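Local coordinates for TRAP solute Binding Protein (Uncultured marine bacterium, PDB 5I7I) that binds aromatic acids such as 3-hydroxybenzoate, presumably delivering them to a TRAP-type membrane transporter for uptake, at residues H30-M35 / I87-A92; K137-F142 / F238-N243; T221-T226 / G289-S294. All blocks are in the same frame, centred on the assembly; numbering follows the deposited sequence.

Contact 1: H30-M35 / I87-A92. With 3HB (3-hydroxybenzoic acid), chain C.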
ATOM      1  N   HIS A  30      10.646  -5.277  11.652  1.00  6.40           N
ATOM      2  CA  HIS A  30      10.174  -3.997  12.162  1.00  5.66           C
ATOM      3  C   HIS A  30       9.091  -3.434  11.243  1.00  6.88           C
ATOM      4  O   HIS A  30       9.220  -3.497  10.019  1.00  6.72           O
ATOM      5  CB  HIS A  30      11.357  -3.017  12.252  1.00  6.90           C
ATOM      6  CG  HIS A  30      11.138  -1.898  13.211  1.00  7.32           C
ATOM      7  ND1 HIS A  30      11.808  -0.703  13.117  1.00  7.32           N
ATOM      8  CD2 HIS A  30      10.359  -1.802  14.316  1.00  6.28           C
ATOM      9  CE1 HIS A  30      11.451   0.084  14.114  1.00  6.71           C
ATOM     10  NE2 HIS A  30      10.559  -0.555  14.850  1.00  6.93           N
ATOM     11  N   SER A  31       8.025  -2.881  11.824  1.00  6.05           N
ATOM     12  CA  SER A  31       7.005  -2.211  11.028  1.00  5.06           C
ATOM     13  C   SER A  31       6.251  -1.231  11.912  1.00  7.17           C
ATOM     14  O   SER A  31       6.408  -1.213  13.134  1.00  7.42           O
ATOM     15  CB  SER A  31       6.077  -3.230  10.383  1.00  6.32           C
ATOM     16  OG  SER A  31       5.265  -2.629   9.398  1.00  6.57           O
ATOM     17  N   PHE A  32       5.404  -0.418  11.274  1.00  6.95           N
ATOM     18  CA  PHE A  32       4.713   0.676  11.957  1.00  7.54           C
ATOM     19  C   PHE A  32       3.310   0.347  12.475  1.00  7.21           C
ATOM     20  O   PHE A  32       2.920   0.921  13.499  1.00  8.12           O
ATOM     21  CB  PHE A  32       4.664   1.957  11.104  1.00  7.70           C
ATOM     22  CG  PHE A  32       3.882   1.820   9.829  1.00  7.60           C
ATOM     23  CD1 PHE A  32       2.510   2.043   9.797  1.00  8.26           C
ATOM     24  CD2 PHE A  32       4.520   1.478   8.662  1.00  8.06           C
ATOM     25  CE1 PHE A  32       1.794   1.888   8.610  1.00  7.64           C
ATOM     26  CE2 PHE A  32       3.816   1.326   7.488  1.00  9.41           C
ATOM     27  CZ  PHE A  32       2.454   1.536   7.454  1.00  9.24           C
ATOM     28  N   PRO A  33       2.500  -0.493  11.825  1.00  6.99           N
ATOM     29  CA  PRO A  33       1.153  -0.722  12.365  1.00  7.54           C
ATOM     30  C   PRO A  33       1.225  -1.437  13.699  1.00  8.36           C
ATOM     31  O   PRO A  33       2.207  -2.139  13.980  1.00  7.98           O
ATOM     32  CB  PRO A  33       0.478  -1.616  11.303  1.00  9.32           C
ATOM     33  CG  PRO A  33       1.258  -1.415  10.079  1.00  9.34           C
ATOM     34  CD  PRO A  33       2.671  -1.249  10.570  1.00  7.80           C
ATOM     35  N   PRO A  34       0.200  -1.307  14.534  1.00  7.27           N
ATOM     36  CA  PRO A  34       0.164  -2.087  15.770  1.00  9.30           C
ATOM     37  C   PRO A  34      -0.059  -3.567  15.484  1.00  9.43           C
ATOM     38  O   PRO A  34      -0.455  -3.981  14.382  1.00  7.68           O
ATOM     39  CB  PRO A  34      -1.012  -1.476  16.533  1.00 14.10           C
ATOM     40  CG  PRO A  34      -1.906  -0.949  15.459  1.00 12.09           C
ATOM     41  CD  PRO A  34      -0.973  -0.429  14.405  1.00  9.58           C
ATOM     42  N   MET A  35       0.218  -4.367  16.521  1.00  9.30           N
ATOM     43  CA  MET A  35       0.166  -5.823  16.422  1.00 10.18           C
ATOM     44  C   MET A  35      -1.123  -6.351  15.806  1.00  9.79           C
ATOM     45  O   MET A  35      -1.041  -7.225  14.928  1.00 10.92           O
ATOM     46  CB  MET A  35       0.439  -6.376  17.835  1.00 13.31           C
ATOM     47  CG  MET A  35       0.267  -7.866  18.082  1.00 21.53           C
ATOM     48  SD  MET A  35       0.750  -8.288  19.794  1.00 22.53           S
ATOM     49  CE  MET A  35       1.534  -9.900  19.594  1.00 29.50           C
ATOM     50  N   ILE A  87      14.199  -7.275   8.469  1.00  6.27           N
ATOM     51  CA  ILE A  87      13.018  -7.348   7.606  1.00  6.14           C
ATOM     52  C   ILE A  87      12.096  -6.201   7.981  1.00  6.16           C
ATOM     53  O   ILE A  87      11.936  -5.885   9.166  1.00  6.04           O
ATOM     54  CB  ILE A  87      12.249  -8.684   7.761  1.00  6.49           C
ATOM     55  CG1 ILE A  87      13.179  -9.889   7.605  1.00  7.67           C
ATOM     56  CG2 ILE A  87      11.077  -8.767   6.763  1.00  7.76           C
ATOM     57  CD1 ILE A  87      12.502 -11.202   7.948  1.00  9.57           C
ATOM     58  N   VAL A  88      11.470  -5.582   6.976  1.00  6.30           N
ATOM     59  CA  VAL A  88      10.430  -4.591   7.220  1.00  5.89           C
ATOM     60  C   VAL A  88       9.255  -4.824   6.294  1.00  6.85           C
ATOM     61  O   VAL A  88       9.378  -5.397   5.211  1.00  6.68           O
ATOM     62  CB  VAL A  88      10.903  -3.133   7.104  1.00  6.77           C
ATOM     63  CG1 VAL A  88      12.048  -2.887   8.074  1.00  7.16           C
ATOM     64  CG2 VAL A  88      11.288  -2.810   5.685  1.00  7.62           C
ATOM     65  N   TRP A  89       8.092  -4.347   6.752  1.00  5.44           N
ATOM     66  CA  TRP A  89       6.919  -4.137   5.914  1.00  5.47           C
ATOM     67  C   TRP A  89       6.590  -2.659   5.994  1.00  5.54           C
ATOM     68  O   TRP A  89       6.488  -2.101   7.090  1.00  5.35           O
ATOM     69  CB  TRP A  89       5.742  -4.985   6.388  1.00  5.63           C
ATOM     70  CG  TRP A  89       4.501  -4.855   5.525  1.00  5.78           C
ATOM     71  CD1 TRP A  89       4.156  -5.652   4.487  1.00  7.82           C
ATOM     72  CD2 TRP A  89       3.448  -3.899   5.664  1.00  5.79           C
ATOM     73  NE1 TRP A  89       2.964  -5.245   3.949  1.00  6.42           N
ATOM     74  CE2 TRP A  89       2.507  -4.172   4.656  1.00  6.02           C
ATOM     75  CE3 TRP A  89       3.209  -2.840   6.534  1.00  5.93           C
ATOM     76  CZ2 TRP A  89       1.338  -3.432   4.505  1.00  7.32           C
ATOM     77  CZ3 TRP A  89       2.065  -2.091   6.369  1.00  7.53           C
ATOM     78  CH2 TRP A  89       1.145  -2.389   5.366  1.00  7.22           C
ATOM     79  N   THR A  90       6.453  -2.010   4.841  1.00  5.61           N
ATOM     80  CA  THR A  90       6.181  -0.585   4.873  1.00  6.45           C
ATOM     81  C   THR A  90       5.453  -0.155   3.604  1.00  5.53           C
ATOM     82  O   THR A  90       5.161  -0.964   2.727  1.00  6.28           O
ATOM     83  CB  THR A  90       7.488   0.178   5.087  1.00  5.59           C
ATOM     84  OG1 THR A  90       7.160   1.544   5.348  1.00  7.27           O
ATOM     85  CG2 THR A  90       8.402   0.073   3.875  1.00  7.16           C
ATOM     86  N   VAL A  91       5.148   1.142   3.535  1.00  6.78           N
ATOM     87  CA  VAL A  91       4.542   1.771   2.361  1.00  6.12           C
ATOM     88  C   VAL A  91       5.651   2.482   1.597  1.00  6.81           C
ATOM     89  O   VAL A  91       6.334   3.340   2.162  1.00  6.11           O
ATOM     90  CB  VAL A  91       3.432   2.759   2.766  1.00  5.91           C
ATOM     91  CG1 VAL A  91       2.884   3.510   1.566  1.00  7.22           C
ATOM     92  CG2 VAL A  91       2.253   2.040   3.464  1.00  6.63           C
ATOM     93  N   ALA A  92       5.836   2.133   0.319  1.00  6.44           N
ATOM     94  CA  ALA A  92       6.952   2.676  -0.455  1.00  6.33           C
ATOM     95  C   ALA A  92       6.934   4.196  -0.459  1.00  6.56           C
ATOM     96  O   ALA A  92       7.962   4.849  -0.244  1.00  7.53           O
ATOM     97  CB  ALA A  92       6.881   2.173  -1.894  1.00  6.60           C
TER
HETATM   98  C1' 3HB C 401      -1.940   3.903   4.264  1.00  6.71           C
HETATM   99  O1' 3HB C 401      -2.886   4.423   3.618  1.00  6.21           O
HETATM  100  O2' 3HB C 401      -0.976   4.611   4.653  1.00  6.74           O
HETATM  101  C1  3HB C 401      -1.981   2.428   4.643  1.00  5.35           C
HETATM  102  C2  3HB C 401      -2.961   1.610   4.085  1.00  6.65           C
HETATM  103  C3  3HB C 401      -3.020   0.280   4.421  1.00  6.31           C
HETATM  104  C4  3HB C 401      -2.136  -0.245   5.325  1.00  5.94           C
HETATM  105  C5  3HB C 401      -1.153   0.569   5.882  1.00  6.92           C
HETATM  106  C6  3HB C 401      -1.074   1.905   5.549  1.00  6.66           C
HETATM  107  O3  3HB C 401      -3.994  -0.511   3.855  1.00  7.59           O
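The wall of the 3-hydroxybenzoate pocket begins where two neighbouring parallel strands of the five-stranded sheet run out, and here W89 of strand 87-91 meets S31 and, in the loop that follows it, F32 and P33. Deeper in the sheet H30 pairs with V88: H30 N donates to I87 O at 2.9 Å, and V88 CA makes a CA-H...O contact with H30 O. Past this bridge a side chain takes over the joining. S31 OG donates to W89 O over 2.7 Å, reaching the oxygen from a direction tilted 31° out of the carbonyl plane. The hydroxyl is carried there by a first torsion of -168°, which sets OG opposite the backbone N, and S31 OG also lies at the edge of the indole, 3.5 Å from W89 CE3. With an alanine here the hydroxyl is gone, which would probably leave W89 O without this donor and the strand ends less firmly tied.

In this family 7 solute-binding protein the ligand sits beyond the C-terminal end of strand 87-91, and the side chains around that end serve as pocket wall. W89 CH2 comes within 3.8 Å of C5 of the ligand, which lies at the edge of the indole, while V91 CG2 approaches ligand C6. F32 joins them, with ligand C6 at the edge of its ring, 4.0 Å from CZ. The same CZ touches W89 CZ3 at 3.8 Å and also meets V91 CG2, the F32 and W89 rings meeting obliquely, their planes 37° apart. The F32 ring is also braced from one face by P33 CD, 3.3 Å above its plane, and P33 CG packs against W89 CZ3. Y94, another pocket residue, meets the F32 ring, and F238 and F142 meet that of W89.

Contact 2: K137-F142 / F238-N243. With 3HB (3-hydroxybenzoic acid), chain C.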
ATOM      1  N   LYS A 137      17.025  -7.214  -0.469  1.00  7.78           N
ATOM      2  CA  LYS A 137      16.455  -8.502  -0.840  1.00  9.67           C
ATOM      3  C   LYS A 137      14.943  -8.326  -0.844  1.00  7.54           C
ATOM      4  O   LYS A 137      14.328  -8.086   0.208  1.00  7.76           O
ATOM      5  CB  LYS A 137      16.881  -9.601   0.140  1.00  9.00           C
ATOM      6  CG  LYS A 137      16.116 -10.911  -0.016  1.00  9.77           C
ATOM      7  CD  LYS A 137      16.298 -11.566  -1.375  1.00 12.13           C
ATOM      8  CE  LYS A 137      15.448 -12.837  -1.443  1.00 12.89           C
ATOM      9  NZ  LYS A 137      15.652 -13.579  -2.724  1.00 13.23           N
ATOM     10  N   VAL A 138      14.343  -8.458  -2.013  1.00  7.48           N
ATOM     11  CA  VAL A 138      12.903  -8.287  -2.137  1.00  6.80           C
ATOM     12  C   VAL A 138      12.240  -9.577  -1.683  1.00  6.55           C
ATOM     13  O   VAL A 138      12.535 -10.657  -2.213  1.00  9.67           O
ATOM     14  CB  VAL A 138      12.500  -7.952  -3.576  1.00  7.65           C
ATOM     15  CG1 VAL A 138      10.970  -7.925  -3.718  1.00  8.68           C
ATOM     16  CG2 VAL A 138      13.099  -6.619  -4.010  1.00  9.68           C
ATOM     17  N   LEU A 139      11.359  -9.482  -0.686  1.00  6.54           N
ATOM     18  CA  LEU A 139      10.492 -10.606  -0.367  1.00  6.36           C
ATOM     19  C   LEU A 139       9.220 -10.531  -1.201  1.00  6.19           C
ATOM     20  O   LEU A 139       8.892 -11.480  -1.922  1.00  7.81           O
ATOM     21  CB  LEU A 139      10.200 -10.686   1.135  1.00  6.37           C
ATOM     22  CG  LEU A 139      11.454 -10.746   2.020  1.00  7.29           C
ATOM     23  CD1 LEU A 139      11.041 -10.681   3.472  1.00  8.34           C
ATOM     24  CD2 LEU A 139      12.287 -11.993   1.735  1.00  7.75           C
ATOM     25  N   ALA A 140       8.519  -9.402  -1.166  1.00  5.98           N
ATOM     26  CA  ALA A 140       7.428  -9.196  -2.109  1.00  6.05           C
ATOM     27  C   ALA A 140       7.109  -7.724  -2.152  1.00  7.29           C
ATOM     28  O   ALA A 140       7.291  -7.009  -1.165  1.00  6.98           O
ATOM     29  CB  ALA A 140       6.169  -9.961  -1.698  1.00  6.66           C
ATOM     30  N   VAL A 141       6.634  -7.281  -3.309  1.00  6.84           N
ATOM     31  CA  VAL A 141       5.977  -5.992  -3.464  1.00  5.80           C
ATOM     32  C   VAL A 141       4.536  -6.263  -3.864  1.00  6.01           C
ATOM     33  O   VAL A 141       4.274  -7.113  -4.724  1.00  7.59           O
ATOM     34  CB  VAL A 141       6.689  -5.141  -4.525  1.00  6.22           C
ATOM     35  CG1 VAL A 141       6.011  -3.788  -4.686  1.00  8.19           C
ATOM     36  CG2 VAL A 141       8.149  -4.945  -4.152  1.00  8.08           C
ATOM     37  N   PHE A 142       3.605  -5.600  -3.184  1.00  5.90           N
ATOM     38  CA  PHE A 142       2.185  -5.857  -3.368  1.00  5.83           C
ATOM     39  C   PHE A 142       1.424  -4.607  -2.945  1.00  6.13           C
ATOM     40  O   PHE A 142       2.023  -3.554  -2.720  1.00  6.50           O
ATOM     41  CB  PHE A 142       1.759  -7.141  -2.652  1.00  6.96           C
ATOM     42  CG  PHE A 142       2.051  -7.201  -1.176  1.00  6.36           C
ATOM     43  CD1 PHE A 142       3.258  -7.712  -0.710  1.00  6.77           C
ATOM     44  CD2 PHE A 142       1.102  -6.803  -0.250  1.00  5.89           C
ATOM     45  CE1 PHE A 142       3.491  -7.835   0.641  1.00  7.50           C
ATOM     46  CE2 PHE A 142       1.336  -6.930   1.103  1.00  7.50           C
ATOM     47  CZ  PHE A 142       2.540  -7.435   1.538  1.00  7.12           C
ATOM     48  N   PHE A 238       3.043  -1.570  -1.165  1.00  5.47           N
ATOM     49  CA  PHE A 238       3.725  -2.028   0.031  1.00  6.00           C
ATOM     50  C   PHE A 238       5.031  -2.727  -0.332  1.00  5.64           C
ATOM     51  O   PHE A 238       5.120  -3.413  -1.348  1.00  7.58           O
ATOM     52  CB  PHE A 238       2.860  -3.064   0.744  1.00  7.42           C
ATOM     53  CG  PHE A 238       1.502  -2.586   1.180  1.00  6.38           C
ATOM     54  CD1 PHE A 238       1.332  -1.370   1.816  1.00  7.06           C
ATOM     55  CD2 PHE A 238       0.412  -3.411   0.997  1.00  8.00           C
ATOM     56  CE1 PHE A 238       0.075  -0.969   2.259  1.00  5.95           C
ATOM     57  CE2 PHE A 238      -0.850  -3.042   1.445  1.00  6.68           C
ATOM     58  CZ  PHE A 238      -1.011  -1.815   2.085  1.00  6.84           C
ATOM     59  N   LEU A 239       6.034  -2.571   0.531  1.00  5.84           N
ATOM     60  CA  LEU A 239       7.324  -3.224   0.380  1.00  6.37           C
ATOM     61  C   LEU A 239       7.517  -4.174   1.546  1.00  6.66           C
ATOM     62  O   LEU A 239       7.422  -3.768   2.710  1.00  6.70           O
ATOM     63  CB  LEU A 239       8.461  -2.205   0.407  1.00  6.95           C
ATOM     64  CG  LEU A 239       8.344  -1.044  -0.578  1.00  6.53           C
ATOM     65  CD1 LEU A 239       9.491  -0.063  -0.383  1.00  7.88           C
ATOM     66  CD2 LEU A 239       8.311  -1.578  -2.012  1.00  8.50           C
ATOM     67  N   PHE A 240       7.827  -5.426   1.226  1.00  5.56           N
ATOM     68  CA  PHE A 240       8.192  -6.443   2.212  1.00  5.83           C
ATOM     69  C   PHE A 240       9.615  -6.837   1.838  1.00  5.59           C
ATOM     70  O   PHE A 240       9.834  -7.484   0.810  1.00  6.64           O
ATOM     71  CB  PHE A 240       7.209  -7.609   2.143  1.00  4.97           C
ATOM     72  CG  PHE A 240       7.365  -8.649   3.249  1.00  4.98           C
ATOM     73  CD1 PHE A 240       7.595  -8.305   4.573  1.00  6.52           C
ATOM     74  CD2 PHE A 240       7.196 -10.002   2.932  1.00  6.86           C
ATOM     75  CE1 PHE A 240       7.680  -9.305   5.546  1.00  6.28           C
ATOM     76  CE2 PHE A 240       7.293 -10.971   3.879  1.00  6.60           C
ATOM     77  CZ  PHE A 240       7.546 -10.632   5.178  1.00  6.94           C
ATOM     78  N   LEU A 241      10.582  -6.356   2.622  1.00  6.76           N
ATOM     79  CA  LEU A 241      11.985  -6.351   2.236  1.00  5.63           C
ATOM     80  C   LEU A 241      12.857  -6.932   3.332  1.00  7.14           C
ATOM     81  O   LEU A 241      12.566  -6.788   4.519  1.00  6.76           O
ATOM     82  CB  LEU A 241      12.468  -4.908   2.029  1.00  7.64           C
ATOM     83  CG  LEU A 241      11.702  -4.056   1.023  1.00  7.90           C
ATOM     84  CD1 LEU A 241      12.313  -2.672   1.011  1.00  9.08           C
ATOM     85  CD2 LEU A 241      11.736  -4.675  -0.345  1.00 10.29           C
ATOM     86  N   MET A 242      13.949  -7.569   2.916  1.00  7.39           N
ATOM     87  CA  MET A 242      14.950  -8.098   3.825  1.00  6.75           C
ATOM     88  C   MET A 242      16.279  -7.417   3.535  1.00  6.95           C
ATOM     89  O   MET A 242      16.586  -7.045   2.393  1.00  7.71           O
ATOM     90  CB  MET A 242      15.081  -9.606   3.608  1.00  7.96           C
ATOM     91  CG  MET A 242      16.058 -10.306   4.542  1.00  6.86           C
ATOM     92  SD  MET A 242      15.979 -12.085   4.382  1.00  9.84           S
ATOM     93  CE  MET A 242      14.644 -12.517   5.466  1.00 26.10           C
ATOM     94  N   ASN A 243      17.090  -7.279   4.576  1.00  6.97           N
ATOM     95  CA  ASN A 243      18.431  -6.745   4.393  1.00  7.54           C
ATOM     96  C   ASN A 243      19.237  -7.675   3.494  1.00  7.92           C
ATOM     97  O   ASN A 243      19.254  -8.895   3.691  1.00  7.97           O
ATOM     98  CB  ASN A 243      19.103  -6.606   5.752  1.00  7.95           C
ATOM     99  CG  ASN A 243      20.558  -6.178   5.641  1.00  8.70           C
ATOM    100  OD1 ASN A 243      21.466  -6.991   5.754  1.00  9.17           O
ATOM    101  ND2 ASN A 243      20.775  -4.896   5.409  1.00  8.91           N
TER
HETATM  102  C1' 3HB C 401      -1.940   3.903   4.264  1.00  6.71           C
HETATM  103  O1' 3HB C 401      -2.886   4.423   3.618  1.00  6.21           O
HETATM  104  O2' 3HB C 401      -0.976   4.611   4.653  1.00  6.74           O
HETATM  105  C1  3HB C 401      -1.981   2.428   4.643  1.00  5.35           C
HETATM  106  C2  3HB C 401      -2.961   1.610   4.085  1.00  6.65           C
HETATM  107  C3  3HB C 401      -3.020   0.280   4.421  1.00  6.31           C
HETATM  108  C4  3HB C 401      -2.136  -0.245   5.325  1.00  5.94           C
HETATM  109  C5  3HB C 401      -1.153   0.569   5.882  1.00  6.92           C
HETATM  110  C6  3HB C 401      -1.074   1.905   5.549  1.00  6.66           C
HETATM  111  O3  3HB C 401      -3.994  -0.511   3.855  1.00  7.59           O
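A classic beta bulge interrupts the antiparallel pairing of strands 136-143 and 237-243, and F240 and L139 stand at its centre. F240 O accepts from both L139 N (2.9 Å) and A140 N (3.1 Å), the second donor lying in the carbonyl plane on a lone pair. The extra residue turns the L139 side chain toward the other strand. From there CD1 sits over the centre of one face of the F240 ring in a CH-pi contact, 3.8 Å from its centroid and only 12° off the normal, while L139 CB meets F240 CD2. F43 and W47 each make edge-to-face pairs with F240.

Regular pairing resumes beyond the bulge, and F142 sits opposite F238 with backbone bonds in both directions. With chi1 at 56°, CG of F142 lies between its own backbone N and carbonyl carbon, which lays the ring across the neighbouring strand. One face takes F238 CB, and CE1 reaches F240 CB at 4.0 Å. The two phenyl planes stand 72° apart, with F142 CE2 3.6 Å from F238 CD2. F238 then carries the contact into the ligand pocket, where its CZ lies 3.7 Å from O3 of 3-hydroxybenzoate.

Contact 3: T221-T226 / G289-S294; sequences TKAHTT and GGTIHS
H224 and I292 pair at the edge of the six-stranded sheet, where strand 223-227 runs parallel to the outermost strand 291-295. From CB onward the H224 side chain follows the T291 carbonyl. CB lies 3.2 Å from T291 O and also meets I292 CD1; CG keeps close to the same oxygen; CD2 comes to 3.1 Å from T291 O, which sits at the edge of the imidazole near its plane. CD2 also faces G290 CA at 4.1 Å. NE2 lies 4.2 Å from that same G290 CA, and ND1, on the other side of the ring, is hydrogen-bonded to ND1 of H150 in strand 148-151. A chi1 of -46°, placing CG opposite its own carbonyl carbon, brings the CD2 edge of the ring up to G290, where a beta carbon would run into CD2.

The backbones are joined by T291 N to K222 O, H293 N to H224 O and T226 N to H293 O (2.8 Å), with a weak bond from H224 N to T291 O. H224 O also accepts from a water at 2.8 Å, and that water is hydrogen-bonded to T291 OG1. Farther along, I292 CD1 folds back over H224 O and reaches T226 CG2. On the A223 face, T225 and H293 lie side by side with T225 OG1 3.7 Å from H293 CB; the T225 hydroxyl is itself hydrogen-bonded to I156 O.

G289 ends helix 264-287 in a Schellman motif, leading the chain into the edge strand. Backbone bonds and a water bridge therefore supply most of the polar joining between the strands, while the H224 and T225 side chains make their hydrogen bonds to H150 and I156 rather than across the strand pair.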
ATOM      1  N   THR A 221     -15.030   8.089  11.049  1.00  7.88           N
ATOM      2  CA  THR A 221     -15.651   8.495   9.799  1.00  6.87           C
ATOM      3  C   THR A 221     -16.857   7.607   9.538  1.00  6.88           C
ATOM      4  O   THR A 221     -16.755   6.381   9.633  1.00  9.39           O
ATOM      5  CB  THR A 221     -14.680   8.440   8.606  1.00  7.98           C
ATOM      6  OG1 THR A 221     -14.146   7.120   8.418  1.00  8.10           O
ATOM      7  CG2 THR A 221     -13.560   9.449   8.788  1.00  8.68           C
ATOM      8  N   LYS A 222     -17.995   8.224   9.237  1.00  8.11           N
ATOM      9  CA  LYS A 222     -19.216   7.488   8.978  1.00  8.25           C
ATOM     10  C   LYS A 222     -19.665   7.555   7.535  1.00  9.11           C
ATOM     11  O   LYS A 222     -20.581   6.824   7.158  1.00 10.16           O
ATOM     12  CB  LYS A 222     -20.341   8.002   9.881  1.00 10.76           C
ATOM     13  CG  LYS A 222     -20.082   7.782  11.362  1.00 12.93           C
ATOM     14  CD  LYS A 222     -20.052   6.297  11.718  1.00 14.14           C
ATOM     15  CE  LYS A 222     -19.734   6.068  13.181  1.00 23.23           C
ATOM     16  NZ  LYS A 222     -20.584   6.928  14.031  1.00 32.04           N
ATOM     17  N   ALA A 223     -19.057   8.392   6.710  1.00  8.12           N
ATOM     18  CA  ALA A 223     -19.412   8.456   5.302  1.00  8.52           C
ATOM     19  C   ALA A 223     -18.271   7.902   4.467  1.00  6.88           C
ATOM     20  O   ALA A 223     -17.115   8.299   4.635  1.00  7.79           O
ATOM     21  CB  ALA A 223     -19.728   9.887   4.885  1.00  7.91           C
ATOM     22  N   HIS A 224     -18.595   6.977   3.571  1.00  6.73           N
ATOM     23  CA  HIS A 224     -17.605   6.245   2.806  1.00  7.05           C
ATOM     24  C   HIS A 224     -18.052   6.163   1.360  1.00  6.20           C
ATOM     25  O   HIS A 224     -19.213   5.851   1.080  1.00  7.22           O
ATOM     26  CB  HIS A 224     -17.433   4.841   3.386  1.00  6.33           C
ATOM     27  CG  HIS A 224     -17.309   4.829   4.873  1.00  5.79           C
ATOM     28  ND1 HIS A 224     -16.150   5.181   5.518  1.00  6.19           N
ATOM     29  CD2 HIS A 224     -18.203   4.543   5.843  1.00  7.27           C
ATOM     30  CE1 HIS A 224     -16.330   5.115   6.824  1.00  8.23           C
ATOM     31  NE2 HIS A 224     -17.570   4.732   7.051  1.00  8.61           N
ATOM     32  N   THR A 225     -17.127   6.461   0.451  1.00  6.04           N
ATOM     33  CA  THR A 225     -17.394   6.414  -0.977  1.00  8.30           C
ATOM     34  C   THR A 225     -16.377   5.528  -1.668  1.00  7.66           C
ATOM     35  O   THR A 225     -15.174   5.617  -1.407  1.00  7.22           O
ATOM     36  CB  THR A 225     -17.426   7.817  -1.590  1.00  7.68           C
ATOM     37  OG1 THR A 225     -18.676   8.411  -1.261  1.00  7.16           O
ATOM     38  CG2 THR A 225     -17.294   7.796  -3.111  1.00  8.60           C
ATOM     39  N   THR A 226     -16.868   4.677  -2.539  1.00  7.83           N
ATOM     40  CA  THR A 226     -16.047   3.863  -3.405  1.00  8.26           C
ATOM     41  C   THR A 226     -16.426   4.168  -4.849  1.00  6.98           C
ATOM     42  O   THR A 226     -17.224   5.065  -5.123  1.00  8.03           O
ATOM     43  CB  THR A 226     -16.174   2.383  -3.040  1.00 10.12           C
ATOM     44  OG1 THR A 226     -15.141   1.671  -3.721  1.00  9.39           O
ATOM     45  CG2 THR A 226     -17.536   1.817  -3.445  1.00  9.23           C
ATOM     46  N   GLY A 289     -22.486   2.166  11.791  1.00  9.60           N
ATOM     47  CA  GLY A 289     -23.355   3.227  11.339  1.00  8.63           C
ATOM     48  C   GLY A 289     -22.904   3.934  10.082  1.00 10.44           C
ATOM     49  O   GLY A 289     -23.395   5.039   9.813  1.00  9.70           O
ATOM     50  N   GLY A 290     -22.022   3.344   9.314  1.00  7.70           N
ATOM     51  CA  GLY A 290     -21.533   4.002   8.129  1.00  8.42           C
ATOM     52  C   GLY A 290     -22.476   3.877   6.953  1.00  7.74           C
ATOM     53  O   GLY A 290     -23.296   2.961   6.837  1.00  8.26           O
ATOM     54  N   THR A 291     -22.306   4.804   6.019  1.00  7.09           N
ATOM     55  CA  THR A 291     -22.885   4.707   4.691  1.00  6.93           C
ATOM     56  C   THR A 291     -21.784   4.381   3.699  1.00  7.54           C
ATOM     57  O   THR A 291     -20.615   4.732   3.904  1.00  7.45           O
ATOM     58  CB  THR A 291     -23.568   6.013   4.248  1.00  7.96           C
ATOM     59  OG1 THR A 291     -22.660   7.118   4.357  1.00  7.80           O
ATOM     60  CG2 THR A 291     -24.815   6.288   5.074  1.00 11.10           C
ATOM     61  N   ILE A 292     -22.166   3.709   2.618  1.00  7.28           N
ATOM     62  CA  ILE A 292     -21.237   3.398   1.547  1.00  6.45           C
ATOM     63  C   ILE A 292     -21.917   3.735   0.236  1.00  7.04           C
ATOM     64  O   ILE A 292     -22.993   3.196  -0.076  1.00  8.05           O
ATOM     65  CB  ILE A 292     -20.726   1.940   1.601  1.00  8.01           C
ATOM     66  CG1 ILE A 292     -19.823   1.634   0.400  1.00  9.28           C
ATOM     67  CG2 ILE A 292     -21.850   0.940   1.634  1.00  9.50           C
ATOM     68  CD1 ILE A 292     -18.608   2.479   0.326  1.00 11.36           C
ATOM     69  N   HIS A 293     -21.317   4.656  -0.499  1.00  6.64           N
ATOM     70  CA  HIS A 293     -21.843   5.175  -1.746  1.00  6.63           C
ATOM     71  C   HIS A 293     -20.846   4.824  -2.842  1.00  6.69           C
ATOM     72  O   HIS A 293     -19.640   4.987  -2.663  1.00  8.10           O
ATOM     73  CB  HIS A 293     -21.985   6.692  -1.646  1.00  7.27           C
ATOM     74  CG  HIS A 293     -22.579   7.337  -2.861  1.00  6.95           C
ATOM     75  ND1 HIS A 293     -23.836   7.035  -3.327  1.00  9.15           N
ATOM     76  CD2 HIS A 293     -22.085   8.286  -3.695  1.00  8.54           C
ATOM     77  CE1 HIS A 293     -24.090   7.762  -4.405  1.00  9.90           C
ATOM     78  NE2 HIS A 293     -23.042   8.528  -4.651  1.00  8.00           N
ATOM     79  N   SER A 294     -21.342   4.382  -3.985  1.00  8.26           N
ATOM     80  CA  SER A 294     -20.489   3.915  -5.071  1.00 10.19           C
ATOM     81  C   SER A 294     -20.692   4.807  -6.292  1.00 10.48           C
ATOM     82  O   SER A 294     -21.783   4.841  -6.874  1.00 13.09           O
ATOM     83  CB  SER A 294     -20.810   2.459  -5.391  1.00 11.91           C
ATOM     84  OG  SER A 294     -19.899   1.975  -6.361  1.00 17.21           O
TER
HETATM   85  O   HOH W   1     -21.317   7.502   1.984  1.00  7.55           O

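Contacts 1 and 2 belong to one five-stranded sheet, in which strands 87-91 and 237-243 are neighbours, and they touch: T90 O and L239 N lie 2.9 Å apart, probably hydrogen-bonded. Both are buried, rich in aromatic side chains and in contact with 3-hydroxybenzoate, though contact 1 pairs parallel strands and contact 2 antiparallel ones. Contact 3 lies in the other, six-stranded sheet, about 16 Å from either at the nearest atoms and on the opposite side of the chain's centre from contact 2. At that partly exposed edge threonine, histidine and water replace the phenyl and indole rings. Segments of contacts 2 and 3 alternate along the chain, so it passes between the two sheets repeatedly.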